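Local coordinates for lantibiotic dehydratase (Microbispora corallina, PDB 5EHK), which probably uses glutamyl-tRNA to dehydrate serine and threonine residues of the precursor peptide during biosynthesis of the lantibiotic NAI-107, at residues E93-A98 against L127-Y132; Q696-A701 against D751-T756; R716-W721 against L738-A743. One frame throughout, in Å; residues are numbered along the deposited sequence.

Interaction 1: residues E93-A98 against L127-Y132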
ATOM      1  N   GLU A  93      48.833  18.369   7.586  1.00 38.33           N
ATOM      2  CA  GLU A  93      48.591  17.529   8.762  1.00 40.87           C
ATOM      3  C   GLU A  93      47.187  16.931   8.710  1.00 40.46           C
ATOM      4  O   GLU A  93      46.969  15.766   9.058  1.00 37.46           O
ATOM      5  CB  GLU A  93      48.767  18.331  10.054  1.00 38.71           C
ATOM      6  CG  GLU A  93      48.786  17.468  11.307  1.00 44.74           C
ATOM      7  CD  GLU A  93      48.994  18.262  12.592  1.00 48.29           C
ATOM      8  OE1 GLU A  93      49.591  19.351  12.540  1.00 44.15           O
ATOM      9  OE2 GLU A  93      48.558  17.797  13.665  1.00 54.66           O
ATOM     10  N   ALA A  94      46.233  17.751   8.292  1.00 42.74           N
ATOM     11  CA  ALA A  94      44.862  17.302   8.136  1.00 43.06           C
ATOM     12  C   ALA A  94      44.769  16.198   7.084  1.00 36.37           C
ATOM     13  O   ALA A  94      44.076  15.206   7.288  1.00 39.18           O
ATOM     14  CB  ALA A  94      43.943  18.478   7.770  1.00 40.67           C
ATOM     15  N   VAL A  95      45.473  16.365   5.970  1.00 31.55           N
ATOM     16  CA  VAL A  95      45.406  15.389   4.888  1.00 35.73           C
ATOM     17  C   VAL A  95      46.144  14.094   5.256  1.00 34.16           C
ATOM     18  O   VAL A  95      45.762  13.013   4.823  1.00 38.88           O
ATOM     19  CB  VAL A  95      45.854  15.982   3.516  1.00 34.52           C
ATOM     20  CG1 VAL A  95      45.884  14.908   2.440  1.00 32.51           C
ATOM     21  CG2 VAL A  95      44.911  17.084   3.087  1.00 29.45           C
ATOM     22  N   GLU A  96      47.184  14.202   6.074  1.00 33.16           N
ATOM     23  CA  GLU A  96      47.882  13.019   6.598  1.00 41.30           C
ATOM     24  C   GLU A  96      46.963  12.172   7.491  1.00 39.40           C
ATOM     25  O   GLU A  96      47.167  10.966   7.667  1.00 33.70           O
ATOM     26  CB  GLU A  96      49.124  13.437   7.402  1.00 37.22           C
ATOM     27  CG  GLU A  96      50.447  12.984   6.789  1.00 39.68           C
ATOM     28  CD  GLU A  96      51.500  14.087   6.764  1.00 41.39           C
ATOM     29  OE1 GLU A  96      51.587  14.877   7.735  1.00 33.09           O
ATOM     30  OE2 GLU A  96      52.237  14.161   5.759  1.00 42.99           O
ATOM     31  N   LEU A  97      45.943  12.821   8.034  1.00 39.06           N
ATOM     32  CA  LEU A  97      45.029  12.183   8.948  1.00 37.28           C
ATOM     33  C   LEU A  97      43.795  11.631   8.231  1.00 37.73           C
ATOM     34  O   LEU A  97      43.390  10.503   8.489  1.00 40.82           O
ATOM     35  CB  LEU A  97      44.611  13.200   9.996  1.00 32.94           C
ATOM     36  CG  LEU A  97      43.779  12.695  11.154  1.00 31.19           C
ATOM     37  CD1 LEU A  97      44.532  11.598  11.871  1.00 37.48           C
ATOM     38  CD2 LEU A  97      43.506  13.847  12.080  1.00 39.65           C
ATOM     39  N   ALA A  98      43.223  12.404   7.311  1.00 34.57           N
ATOM     40  CA  ALA A  98      41.984  12.009   6.632  1.00 38.05           C
ATOM     41  C   ALA A  98      42.224  11.030   5.492  1.00 42.74           C
ATOM     42  O   ALA A  98      41.389  10.172   5.206  1.00 45.52           O
ATOM     43  CB  ALA A  98      41.205  13.236   6.127  1.00 33.43           C
ATOM     44  N   LEU A 127      41.863  17.099  -7.393  1.00 47.76           N
ATOM     45  CA  LEU A 127      40.455  17.318  -7.036  1.00 42.14           C
ATOM     46  C   LEU A 127      40.152  16.875  -5.602  1.00 39.64           C
ATOM     47  O   LEU A 127      39.392  17.525  -4.884  1.00 35.21           O
ATOM     48  CB  LEU A 127      39.506  16.636  -8.028  1.00 40.39           C
ATOM     49  CG  LEU A 127      39.393  17.244  -9.428  1.00 42.86           C
ATOM     50  CD1 LEU A 127      38.345  16.513 -10.252  1.00 43.23           C
ATOM     51  CD2 LEU A 127      39.062  18.729  -9.346  1.00 41.71           C
ATOM     52  N   ALA A 128      40.741  15.757  -5.199  1.00 39.98           N
ATOM     53  CA  ALA A 128      40.630  15.292  -3.828  1.00 37.44           C
ATOM     54  C   ALA A 128      41.190  16.343  -2.875  1.00 37.89           C
ATOM     55  O   ALA A 128      40.567  16.679  -1.867  1.00 40.03           O
ATOM     56  CB  ALA A 128      41.376  13.980  -3.655  1.00 41.03           C
ATOM     57  N   LEU A 129      42.359  16.879  -3.208  1.00 42.69           N
ATOM     58  CA  LEU A 129      42.991  17.880  -2.359  1.00 40.27           C
ATOM     59  C   LEU A 129      42.154  19.146  -2.298  1.00 39.74           C
ATOM     60  O   LEU A 129      42.016  19.761  -1.238  1.00 35.76           O
ATOM     61  CB  LEU A 129      44.364  18.244  -2.895  1.00 36.53           C
ATOM     62  CG  LEU A 129      45.014  19.298  -2.011  1.00 42.65           C
ATOM     63  CD1 LEU A 129      45.710  18.642  -0.822  1.00 41.76           C
ATOM     64  CD2 LEU A 129      45.955  20.174  -2.813  1.00 46.30           C
ATOM     65  N   LEU A 130      41.559  19.498  -3.433  1.00 38.47           N
ATOM     66  CA  LEU A 130      40.720  20.684  -3.530  1.00 36.80           C
ATOM     67  C   LEU A 130      39.511  20.563  -2.622  1.00 36.35           C
ATOM     68  O   LEU A 130      39.086  21.543  -2.025  1.00 36.61           O
ATOM     69  CB  LEU A 130      40.283  20.915  -4.976  1.00 39.81           C
ATOM     70  CG  LEU A 130      39.431  22.148  -5.271  1.00 41.79           C
ATOM     71  CD1 LEU A 130      40.147  23.411  -4.846  1.00 41.23           C
ATOM     72  CD2 LEU A 130      39.076  22.190  -6.752  1.00 46.73           C
ATOM     73  N   ARG A 131      38.949  19.362  -2.540  1.00 38.14           N
ATOM     74  CA  ARG A 131      37.818  19.103  -1.662  1.00 35.43           C
ATOM     75  C   ARG A 131      38.218  19.362  -0.225  1.00 37.15           C
ATOM     76  O   ARG A 131      37.447  19.935   0.544  1.00 37.25           O
ATOM     77  CB  ARG A 131      37.324  17.674  -1.821  1.00 41.42           C
ATOM     78  CG  ARG A 131      36.718  17.393  -3.166  1.00 36.54           C
ATOM     79  CD  ARG A 131      36.363  15.932  -3.303  1.00 37.91           C
ATOM     80  NE  ARG A 131      36.027  15.629  -4.689  1.00 51.28           N
ATOM     81  CZ  ARG A 131      34.836  15.876  -5.226  1.00 57.06           C
ATOM     82  NH1 ARG A 131      33.868  16.414  -4.484  1.00 51.02           N
ATOM     83  NH2 ARG A 131      34.609  15.578  -6.500  1.00 55.12           N
ATOM     84  N   TYR A 132      39.406  18.889   0.143  1.00 34.15           N
ATOM     85  CA  TYR A 132      39.933  19.070   1.495  1.00 34.13           C
ATOM     86  C   TYR A 132      40.309  20.531   1.827  1.00 36.85           C
ATOM     87  O   TYR A 132      40.224  20.954   2.981  1.00 37.60           O
ATOM     88  CB  TYR A 132      41.133  18.144   1.724  1.00 33.52           C
ATOM     89  CG  TYR A 132      40.774  16.672   1.897  1.00 36.84           C
ATOM     90  CD1 TYR A 132      39.783  16.271   2.788  1.00 35.02           C
ATOM     91  CD2 TYR A 132      41.413  15.689   1.147  1.00 32.91           C
ATOM     92  CE1 TYR A 132      39.455  14.938   2.940  1.00 33.90           C
ATOM     93  CE2 TYR A 132      41.094  14.361   1.291  1.00 36.49           C
ATOM     94  CZ  TYR A 132      40.116  13.988   2.189  1.00 40.25           C
ATOM     95  OH  TYR A 132      39.799  12.660   2.324  1.00 40.23           O
TER
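Leu-129 opens the contact by extending a single methyl group toward Val-95: its CD1 lies 4.3 Å from Val-95 CG2. The leucine does not leave its helix pointing straight at the partner. Its CG stands trans to the backbone N (chi1 180°), and the branch beyond CG closes the gap. On the facing helix, Val-95 has turned CG2 opposite its own carbonyl carbon, and this methyl serves both Leu-129 and the residue one turn further on. This is a worked example of two helices meeting through a few apolar atoms at a wide crossing. The short segment axes approach to 11.2 Å, with their N-to-C directions at 113°, and the elements joined are the short helix 92-98 and the long helix 119-138. Helix 100-110 follows the first of these in the chain and packs against both, since Leu-102 touches Val-95 and Tyr-132 while Leu-106 touches Leu-129. Arg-131 belongs to another side of the long helix and is directed at the acidic pair Glu-752 and Asp-751 of helix 743-755. Tyr-132 then supplies the larger part of what the long helix buries. Its CB rests 4.2 Å from Val-95 CG2, and the ring runs on past the valine toward the C-terminal end of helix 92-98. There the methyl of Ala-98 approaches the ring obliquely, with its CB 4.0 Å from Tyr-132 CE1. The phenol oxygen passes alongside the same alanine, Tyr-132 OH lying 4.1 Å from Ala-98 CB. A further aromatic group, Phe-146, meets the tyrosine with the two ring planes about 25° apart. Within helix 92-98 the last turn is held by Ala-94 O, which accepts from Ala-98 N at 2.9 Å and also from Leu-97 N.

Interaction 2: residues Q696-A701 against D751-T756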
ATOM      1  N   GLN A 696      19.327  19.534 -15.610  1.00 42.52           N
ATOM      2  CA  GLN A 696      19.769  19.989 -16.926  1.00 43.89           C
ATOM      3  C   GLN A 696      21.276  19.870 -17.112  1.00 47.42           C
ATOM      4  O   GLN A 696      21.769  19.821 -18.236  1.00 45.29           O
ATOM      5  CB  GLN A 696      19.406  21.459 -17.116  1.00 41.24           C
ATOM      6  CG  GLN A 696      17.929  21.760 -17.224  1.00 47.96           C
ATOM      7  CD  GLN A 696      17.683  23.251 -17.269  1.00 48.99           C
ATOM      8  OE1 GLN A 696      18.521  24.044 -16.810  1.00 37.99           O
ATOM      9  NE2 GLN A 696      16.537  23.649 -17.817  1.00 45.26           N
ATOM     10  N   LEU A 697      22.011  19.881 -16.009  1.00 44.81           N
ATOM     11  CA  LEU A 697      23.459  19.875 -16.082  1.00 46.77           C
ATOM     12  C   LEU A 697      24.043  18.461 -16.120  1.00 48.33           C
ATOM     13  O   LEU A 697      25.259  18.293 -16.250  1.00 49.05           O
ATOM     14  CB  LEU A 697      24.042  20.661 -14.905  1.00 46.45           C
ATOM     15  CG  LEU A 697      23.869  22.177 -14.892  1.00 38.21           C
ATOM     16  CD1 LEU A 697      24.185  22.709 -13.517  1.00 34.64           C
ATOM     17  CD2 LEU A 697      24.784  22.803 -15.906  1.00 43.91           C
ATOM     18  N   ARG A 698      23.187  17.445 -16.005  1.00 45.13           N
ATOM     19  CA  ARG A 698      23.684  16.075 -15.885  1.00 49.37           C
ATOM     20  C   ARG A 698      24.270  15.590 -17.198  1.00 55.20           C
ATOM     21  O   ARG A 698      25.368  15.031 -17.231  1.00 50.13           O
ATOM     22  CB  ARG A 698      22.576  15.128 -15.434  1.00 46.95           C
ATOM     23  CG  ARG A 698      22.227  15.259 -13.972  1.00 51.49           C
ATOM     24  CD  ARG A 698      20.936  14.535 -13.671  1.00 57.40           C
ATOM     25  NE  ARG A 698      20.408  14.881 -12.355  1.00 60.53           N
ATOM     26  CZ  ARG A 698      19.166  14.615 -11.959  1.00 59.72           C
ATOM     27  NH1 ARG A 698      18.321  14.010 -12.782  1.00 56.02           N
ATOM     28  NH2 ARG A 698      18.763  14.962 -10.743  1.00 59.64           N
ATOM     29  N   GLY A 699      23.526  15.822 -18.275  1.00 48.22           N
ATOM     30  CA  GLY A 699      23.980  15.506 -19.613  1.00 51.96           C
ATOM     31  C   GLY A 699      25.211  16.273 -20.072  1.00 54.34           C
ATOM     32  O   GLY A 699      26.111  15.672 -20.656  1.00 64.31           O
ATOM     33  N   PRO A 700      25.245  17.603 -19.855  1.00 48.13           N
ATOM     34  CA  PRO A 700      26.455  18.369 -20.191  1.00 51.71           C
ATOM     35  C   PRO A 700      27.662  18.011 -19.326  1.00 53.14           C
ATOM     36  O   PRO A 700      28.801  18.210 -19.749  1.00 58.34           O
ATOM     37  CB  PRO A 700      26.031  19.821 -19.963  1.00 47.90           C
ATOM     38  CG  PRO A 700      24.569  19.821 -20.163  1.00 46.12           C
ATOM     39  CD  PRO A 700      24.089  18.489 -19.644  1.00 47.52           C
ATOM     40  N   ALA A 701      27.414  17.519 -18.118  1.00 52.98           N
ATOM     41  CA  ALA A 701      28.467  16.900 -17.332  1.00 61.44           C
ATOM     42  C   ALA A 701      28.695  15.541 -17.989  1.00 71.62           C
ATOM     43  O   ALA A 701      27.861  15.114 -18.779  1.00 73.01           O
ATOM     44  CB  ALA A 701      28.028  16.739 -15.906  1.00 57.58           C
ATOM     45  N   ASP A 751      32.649  17.141 -11.581  1.00 48.75           N
ATOM     46  CA  ASP A 751      33.018  15.840 -11.046  1.00 48.14           C
ATOM     47  C   ASP A 751      32.028  15.424  -9.971  1.00 51.20           C
ATOM     48  O   ASP A 751      31.613  14.265  -9.901  1.00 51.62           O
ATOM     49  CB  ASP A 751      34.420  15.901 -10.445  1.00 49.86           C
ATOM     50  CG  ASP A 751      34.989  14.528 -10.141  1.00 58.10           C
ATOM     51  OD1 ASP A 751      34.648  13.559 -10.857  1.00 65.54           O
ATOM     52  OD2 ASP A 751      35.771  14.413  -9.173  1.00 59.11           O
ATOM     53  N   GLU A 752      31.652  16.384  -9.133  1.00 52.26           N
ATOM     54  CA  GLU A 752      30.725  16.117  -8.040  1.00 52.94           C
ATOM     55  C   GLU A 752      29.335  15.747  -8.553  1.00 51.88           C
ATOM     56  O   GLU A 752      28.625  14.969  -7.916  1.00 48.77           O
ATOM     57  CB  GLU A 752      30.659  17.305  -7.074  1.00 44.76           C
ATOM     58  CG  GLU A 752      29.850  17.038  -5.816  1.00 43.50           C
ATOM     59  CD  GLU A 752      30.509  16.033  -4.873  1.00 54.61           C
ATOM     60  OE1 GLU A 752      31.751  16.048  -4.719  1.00 50.46           O
ATOM     61  OE2 GLU A 752      29.773  15.213  -4.286  1.00 59.39           O
ATOM     62  N   LEU A 753      28.939  16.328  -9.686  1.00 50.46           N
ATOM     63  CA  LEU A 753      27.631  16.034 -10.268  1.00 49.19           C
ATOM     64  C   LEU A 753      27.585  14.678 -10.975  1.00 49.37           C
ATOM     65  O   LEU A 753      26.599  13.951 -10.868  1.00 48.33           O
ATOM     66  CB  LEU A 753      27.171  17.154 -11.201  1.00 45.98           C
ATOM     67  CG  LEU A 753      25.757  16.987 -11.770  1.00 46.72           C
ATOM     68  CD1 LEU A 753      24.778  16.568 -10.689  1.00 43.49           C
ATOM     69  CD2 LEU A 753      25.290  18.272 -12.431  1.00 46.41           C
ATOM     70  N   ARG A 754      28.653  14.337 -11.686  1.00 51.25           N
ATOM     71  CA  ARG A 754      28.749  13.025 -12.311  1.00 53.60           C
ATOM     72  C   ARG A 754      28.658  11.989 -11.208  1.00 53.87           C
ATOM     73  O   ARG A 754      28.019  10.945 -11.352  1.00 55.45           O
ATOM     74  CB  ARG A 754      30.082  12.873 -13.051  1.00 59.35           C
ATOM     75  CG  ARG A 754      30.308  13.868 -14.193  1.00 66.40           C
ATOM     76  CD  ARG A 754      31.725  13.775 -14.762  1.00 68.02           C
ATOM     77  NE  ARG A 754      32.001  12.457 -15.332  1.00 85.03           N
ATOM     78  CZ  ARG A 754      33.174  12.084 -15.839  1.00 83.85           C
ATOM     79  NH1 ARG A 754      34.196  12.929 -15.852  1.00 75.68           N
ATOM     80  NH2 ARG A 754      33.323  10.861 -16.332  1.00 86.61           N
ATOM     81  N   ARG A 755      29.290  12.315 -10.088  1.00 54.74           N
ATOM     82  CA  ARG A 755      29.381  11.431  -8.937  1.00 52.71           C
ATOM     83  C   ARG A 755      28.099  11.390  -8.091  1.00 52.72           C
ATOM     84  O   ARG A 755      27.680  10.325  -7.658  1.00 59.11           O
ATOM     85  CB  ARG A 755      30.591  11.828  -8.090  1.00 53.83           C
ATOM     86  CG  ARG A 755      30.678  11.133  -6.762  1.00 58.83           C
ATOM     87  CD  ARG A 755      31.854  11.637  -5.946  1.00 62.42           C
ATOM     88  NE  ARG A 755      31.854  11.022  -4.626  1.00 66.98           N
ATOM     89  CZ  ARG A 755      31.240  11.534  -3.569  1.00 72.61           C
ATOM     90  NH1 ARG A 755      30.602  12.689  -3.671  1.00 63.67           N
ATOM     91  NH2 ARG A 755      31.281  10.899  -2.405  1.00 92.08           N
ATOM     92  N   THR A 756      27.481  12.543  -7.854  1.00 50.68           N
ATOM     93  CA  THR A 756      26.273  12.596  -7.029  1.00 52.21           C
ATOM     94  C   THR A 756      25.129  13.290  -7.764  1.00 55.86           C
ATOM     95  O   THR A 756      24.909  14.485  -7.572  1.00 54.74           O
ATOM     96  CB  THR A 756      26.533  13.376  -5.718  1.00 54.77           C
ATOM     97  OG1 THR A 756      27.861  13.113  -5.248  1.00 61.82           O
ATOM     98  CG2 THR A 756      25.534  12.985  -4.645  1.00 54.98           C
TER
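Leu-697 and Leu-753 begin this contact, in which a turn continuing from a 3-10 segment, after strand 685-693, leans on the last turn of helix 743-755. The methylene of Leu-697 is the part that touches: its CB lies 3.7 Å from Leu-753 CD2. Leu-753 reaches it because its CG is swung opposite the backbone N (chi1 -175°), so that the forked end projects from the helix onto the turn. The Leu-697 side chain also touches Trp-710 and Trp-717 of helix 707-721, which places this loop between two helices. Arg-698 comes next and offers Leu-753 its aliphatic portion, with Arg-698 CG 4.4 Å from Leu-753 CD1. Its charged end turns to residues flanking the two segments: NH2 forms a salt bridge with Asp-695, and NE makes a weak bond to the carbonyl oxygen of Pro-757. The turn itself is closed by Ala-701 N, which donates to Leu-697 O at 3.0 Å, while Pro-700 packs on Ala-713. Ala-701 then points its methyl at the helix and rests on the stem of Arg-754, Ala-701 CB lying 4.0 Å from Arg-754 CG, before that arginine bends at chi3 (62°). The contact across the segments is thus apolar, with two arginines lending carbon rather than charge. Polar order near the helix end is supplied from within the helix segment. Arg-755 NH1 forms a salt bridge of 2.7 Å with Glu-752 OE2, the oxygen lying in the guanidinium plane at its edge. The same carboxylate oxygen is gripped a second time by Thr-756, whose OG1 donates to Glu-752 OE2 over 3.0 Å from above the carboxylate plane, 39° out of it.

Interaction 3: residues R716-W721 against L738-A743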
ATOM      1  N   ARG A 716      24.742  29.051 -19.120  1.00 50.25           N
ATOM      2  CA  ARG A 716      23.386  28.942 -19.641  1.00 55.05           C
ATOM      3  C   ARG A 716      22.423  28.642 -18.495  1.00 49.00           C
ATOM      4  O   ARG A 716      21.430  29.346 -18.319  1.00 44.54           O
ATOM      5  CB  ARG A 716      23.326  27.900 -20.774  1.00 55.35           C
ATOM      6  CG  ARG A 716      22.027  27.850 -21.569  1.00 50.95           C
ATOM      7  CD  ARG A 716      22.272  27.315 -22.987  1.00 57.84           C
ATOM      8  NE  ARG A 716      22.912  25.995 -23.012  1.00 69.84           N
ATOM      9  CZ  ARG A 716      24.167  25.770 -23.404  1.00 71.02           C
ATOM     10  NH1 ARG A 716      24.944  26.770 -23.805  1.00 72.19           N
ATOM     11  NH2 ARG A 716      24.656  24.539 -23.392  1.00 65.99           N
ATOM     12  N   TRP A 717      22.728  27.596 -17.725  1.00 49.81           N
ATOM     13  CA  TRP A 717      21.969  27.251 -16.523  1.00 42.93           C
ATOM     14  C   TRP A 717      21.987  28.379 -15.502  1.00 39.61           C
ATOM     15  O   TRP A 717      20.958  28.721 -14.931  1.00 41.27           O
ATOM     16  CB  TRP A 717      22.513  25.976 -15.879  1.00 44.25           C
ATOM     17  CG  TRP A 717      21.871  25.630 -14.536  1.00 43.35           C
ATOM     18  CD1 TRP A 717      20.622  25.110 -14.331  1.00 36.07           C
ATOM     19  CD2 TRP A 717      22.469  25.754 -13.234  1.00 36.29           C
ATOM     20  NE1 TRP A 717      20.403  24.916 -12.985  1.00 30.90           N
ATOM     21  CE2 TRP A 717      21.519  25.301 -12.293  1.00 33.31           C
ATOM     22  CE3 TRP A 717      23.710  26.205 -12.775  1.00 30.86           C
ATOM     23  CZ2 TRP A 717      21.776  25.286 -10.925  1.00 32.32           C
ATOM     24  CZ3 TRP A 717      23.963  26.192 -11.421  1.00 32.56           C
ATOM     25  CH2 TRP A 717      23.001  25.733 -10.508  1.00 31.80           C
ATOM     26  N   ARG A 718      23.167  28.931 -15.255  1.00 40.06           N
ATOM     27  CA  ARG A 718      23.324  29.989 -14.269  1.00 38.84           C
ATOM     28  C   ARG A 718      22.445  31.197 -14.572  1.00 42.95           C
ATOM     29  O   ARG A 718      21.822  31.764 -13.677  1.00 47.12           O
ATOM     30  CB  ARG A 718      24.787  30.404 -14.158  1.00 40.43           C
ATOM     31  CG  ARG A 718      25.275  30.467 -12.729  1.00 44.76           C
ATOM     32  CD  ARG A 718      26.797  30.375 -12.624  1.00 46.28           C
ATOM     33  NE  ARG A 718      27.491  31.598 -13.027  1.00 44.38           N
ATOM     34  CZ  ARG A 718      27.377  32.765 -12.401  1.00 45.09           C
ATOM     35  NH1 ARG A 718      26.570  32.884 -11.354  1.00 46.73           N
ATOM     36  NH2 ARG A 718      28.055  33.823 -12.829  1.00 44.95           N
ATOM     37  N   ALA A 719      22.372  31.578 -15.840  1.00 45.60           N
ATOM     38  CA  ALA A 719      21.612  32.762 -16.216  1.00 44.92           C
ATOM     39  C   ALA A 719      20.116  32.460 -16.424  1.00 44.03           C
ATOM     40  O   ALA A 719      19.282  33.355 -16.347  1.00 43.26           O
ATOM     41  CB  ALA A 719      22.212  33.387 -17.455  1.00 49.36           C
ATOM     42  N   GLU A 720      19.783  31.196 -16.660  1.00 41.25           N
ATOM     43  CA  GLU A 720      18.407  30.798 -16.926  1.00 40.41           C
ATOM     44  C   GLU A 720      17.518  30.754 -15.676  1.00 49.12           C
ATOM     45  O   GLU A 720      16.281  30.850 -15.775  1.00 44.91           O
ATOM     46  CB  GLU A 720      18.378  29.432 -17.602  1.00 41.06           C
ATOM     47  CG  GLU A 720      16.981  28.958 -17.977  1.00 45.50           C
ATOM     48  CD  GLU A 720      16.996  27.529 -18.454  1.00 50.42           C
ATOM     49  OE1 GLU A 720      18.122  27.027 -18.682  1.00 50.27           O
ATOM     50  OE2 GLU A 720      15.904  26.908 -18.564  1.00 45.62           O
ATOM     51  N   TRP A 721      18.131  30.573 -14.506  1.00 45.04           N
ATOM     52  CA  TRP A 721      17.352  30.437 -13.274  1.00 41.03           C
ATOM     53  C   TRP A 721      17.809  31.464 -12.248  1.00 44.81           C
ATOM     54  O   TRP A 721      17.279  31.517 -11.132  1.00 46.78           O
ATOM     55  CB  TRP A 721      17.475  29.019 -12.709  1.00 31.83           C
ATOM     56  CG  TRP A 721      17.013  27.969 -13.656  1.00 33.08           C
ATOM     57  CD1 TRP A 721      17.791  27.092 -14.350  1.00 37.93           C
ATOM     58  CD2 TRP A 721      15.666  27.702 -14.046  1.00 28.42           C
ATOM     59  NE1 TRP A 721      17.010  26.283 -15.135  1.00 31.15           N
ATOM     60  CE2 TRP A 721      15.700  26.646 -14.970  1.00 30.09           C
ATOM     61  CE3 TRP A 721      14.437  28.252 -13.702  1.00 28.67           C
ATOM     62  CZ2 TRP A 721      14.552  26.130 -15.549  1.00 29.08           C
ATOM     63  CZ3 TRP A 721      13.301  27.744 -14.279  1.00 28.06           C
ATOM     64  CH2 TRP A 721      13.363  26.693 -15.195  1.00 27.29           C
ATOM     65  N   LEU A 738      31.058  26.546  -3.158  1.00 31.03           N
ATOM     66  CA  LEU A 738      31.747  26.674  -4.436  1.00 38.03           C
ATOM     67  C   LEU A 738      31.605  28.089  -4.971  1.00 38.56           C
ATOM     68  O   LEU A 738      30.518  28.669  -4.945  1.00 40.44           O
ATOM     69  CB  LEU A 738      31.221  25.677  -5.482  1.00 37.73           C
ATOM     70  CG  LEU A 738      31.300  24.167  -5.245  1.00 32.80           C
ATOM     71  CD1 LEU A 738      30.565  23.466  -6.371  1.00 30.57           C
ATOM     72  CD2 LEU A 738      32.739  23.665  -5.111  1.00 30.06           C
ATOM     73  N   ASP A 739      32.720  28.646  -5.431  1.00 36.76           N
ATOM     74  CA  ASP A 739      32.684  29.870  -6.207  1.00 45.49           C
ATOM     75  C   ASP A 739      32.650  29.525  -7.704  1.00 45.86           C
ATOM     76  O   ASP A 739      33.646  29.027  -8.250  1.00 42.86           O
ATOM     77  CB  ASP A 739      33.901  30.727  -5.852  1.00 44.38           C
ATOM     78  CG  ASP A 739      33.748  32.168  -6.291  1.00 48.88           C
ATOM     79  OD1 ASP A 739      33.332  32.408  -7.447  1.00 49.84           O
ATOM     80  OD2 ASP A 739      33.996  33.069  -5.459  1.00 50.93           O
ATOM     81  N   LEU A 740      31.531  29.831  -8.371  1.00 36.92           N
ATOM     82  CA  LEU A 740      31.353  29.406  -9.763  1.00 45.15           C
ATOM     83  C   LEU A 740      32.050  30.308 -10.775  1.00 52.77           C
ATOM     84  O   LEU A 740      31.940  30.091 -11.988  1.00 53.12           O
ATOM     85  CB  LEU A 740      29.876  29.258 -10.135  1.00 40.63           C
ATOM     86  CG  LEU A 740      29.109  28.146  -9.421  1.00 42.42           C
ATOM     87  CD1 LEU A 740      27.766  27.864 -10.099  1.00 34.22           C
ATOM     88  CD2 LEU A 740      29.961  26.896  -9.296  1.00 39.40           C
ATOM     89  N   ASP A 741      32.769  31.309 -10.274  1.00 47.56           N
ATOM     90  CA  ASP A 741      33.610  32.150 -11.117  1.00 55.59           C
ATOM     91  C   ASP A 741      34.947  31.431 -11.246  1.00 54.32           C
ATOM     92  O   ASP A 741      35.580  31.426 -12.305  1.00 58.06           O
ATOM     93  CB  ASP A 741      33.799  33.535 -10.472  1.00 73.61           C
ATOM     94  CG  ASP A 741      33.855  34.690 -11.500  1.00 76.54           C
ATOM     95  OD1 ASP A 741      34.387  34.504 -12.625  1.00 72.74           O
ATOM     96  OD2 ASP A 741      33.361  35.795 -11.164  1.00 66.77           O
ATOM     97  N   ASP A 742      35.363  30.819 -10.146  1.00 51.59           N
ATOM     98  CA  ASP A 742      36.581  30.028 -10.101  1.00 50.07           C
ATOM     99  C   ASP A 742      36.580  28.858 -11.094  1.00 46.78           C
ATOM    100  O   ASP A 742      35.605  28.122 -11.201  1.00 51.38           O
ATOM    101  CB  ASP A 742      36.809  29.528  -8.683  1.00 41.06           C
ATOM    102  CG  ASP A 742      38.187  28.963  -8.486  1.00 41.60           C
ATOM    103  OD1 ASP A 742      38.674  28.219  -9.357  1.00 45.10           O
ATOM    104  OD2 ASP A 742      38.799  29.279  -7.454  1.00 49.46           O
ATOM    105  N   ALA A 743      37.681  28.702 -11.823  1.00 50.16           N
ATOM    106  CA  ALA A 743      37.781  27.659 -12.845  1.00 57.42           C
ATOM    107  C   ALA A 743      37.949  26.270 -12.229  1.00 49.19           C
ATOM    108  O   ALA A 743      37.384  25.299 -12.729  1.00 45.52           O
ATOM    109  CB  ALA A 743      38.932  27.962 -13.828  1.00 51.68           C
TER
HETATM  110  O   HOH W   1      29.926  30.825 -13.840  1.00 46.00           O
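The turn that leaves the antiparallel pair of strands 726-730 and 735-739 and leads into helix 743-755 is covered here by helix 707-721, with Leu-740 as its apolar point of contact. Leu-740 directs its side chain at Arg-718 and meets the aliphatic part of the arginine: Leu-740 CD1 is 3.7 Å from Arg-718 CD. The two chains run past each other in opposite senses, so the leucine lies along the arginine stem. A bend at chi3 (74°) turns the guanidinium aside just beyond CD, and Leu-740 CB approaches that group obliquely. Trp-717, one residue earlier on the helix, adds the rim of its indole. Leu-740 CD1 sits 4.4 Å from Trp-717 CZ3, near the ring plane and therefore at the edge, while the indole NE1 gives a weak bond to the carbonyl oxygen of Arg-693. A water completes the link between helix and turn. It donates to Leu-740 O at 2.8 Å and accepts a weak bond from Arg-718 NE, so the arginine is joined to the same leucine by carbon and, through the water, by its polar end. Asp-741 may add a mild electrostatic attraction, although its OD2 remains 5.9 Å from Arg-718 NH2. At its C-terminal end, helix 707-721 meets the second subunit, where Lys-468 of that other chain packs on Glu-720 and Trp-721. Two aspartates bond within or beside the turn: Asp-742 is the N-cap of helix 743-755, through weak bonds to its OD1, and Asp-739 forms an Asx turn while also holding Arg-725 in a salt bridge through OD1. In the Asx turn Asp-741 N donates to the anti lone pair of Asp-739 OD1, 3.1 Å away, with an angle of 156° at the hydrogen.

Overall arrangement
Helix 743-755 and the strand and turn before it relate the three contacts. Its C-terminal end belongs to interaction 2, and the turn before its start to interaction 3. Interaction 1 reaches the same helix through Arg-131, whose NH2 lies 3.1 Å from Asp-751 OD2 in a salt bridge. Interactions 2 and 3 have centres 14 Å apart and touch directly: Gln-696 OE1 is 3.2 Å from Trp-721 NE1, a probable hydrogen bond. In sequence, interaction 3 is nested inside the loop that interaction 2 closes. Interactions 1 and 3 do not touch, their nearest atoms being about 7 Å apart. All three lie on the same side of the chain's centre.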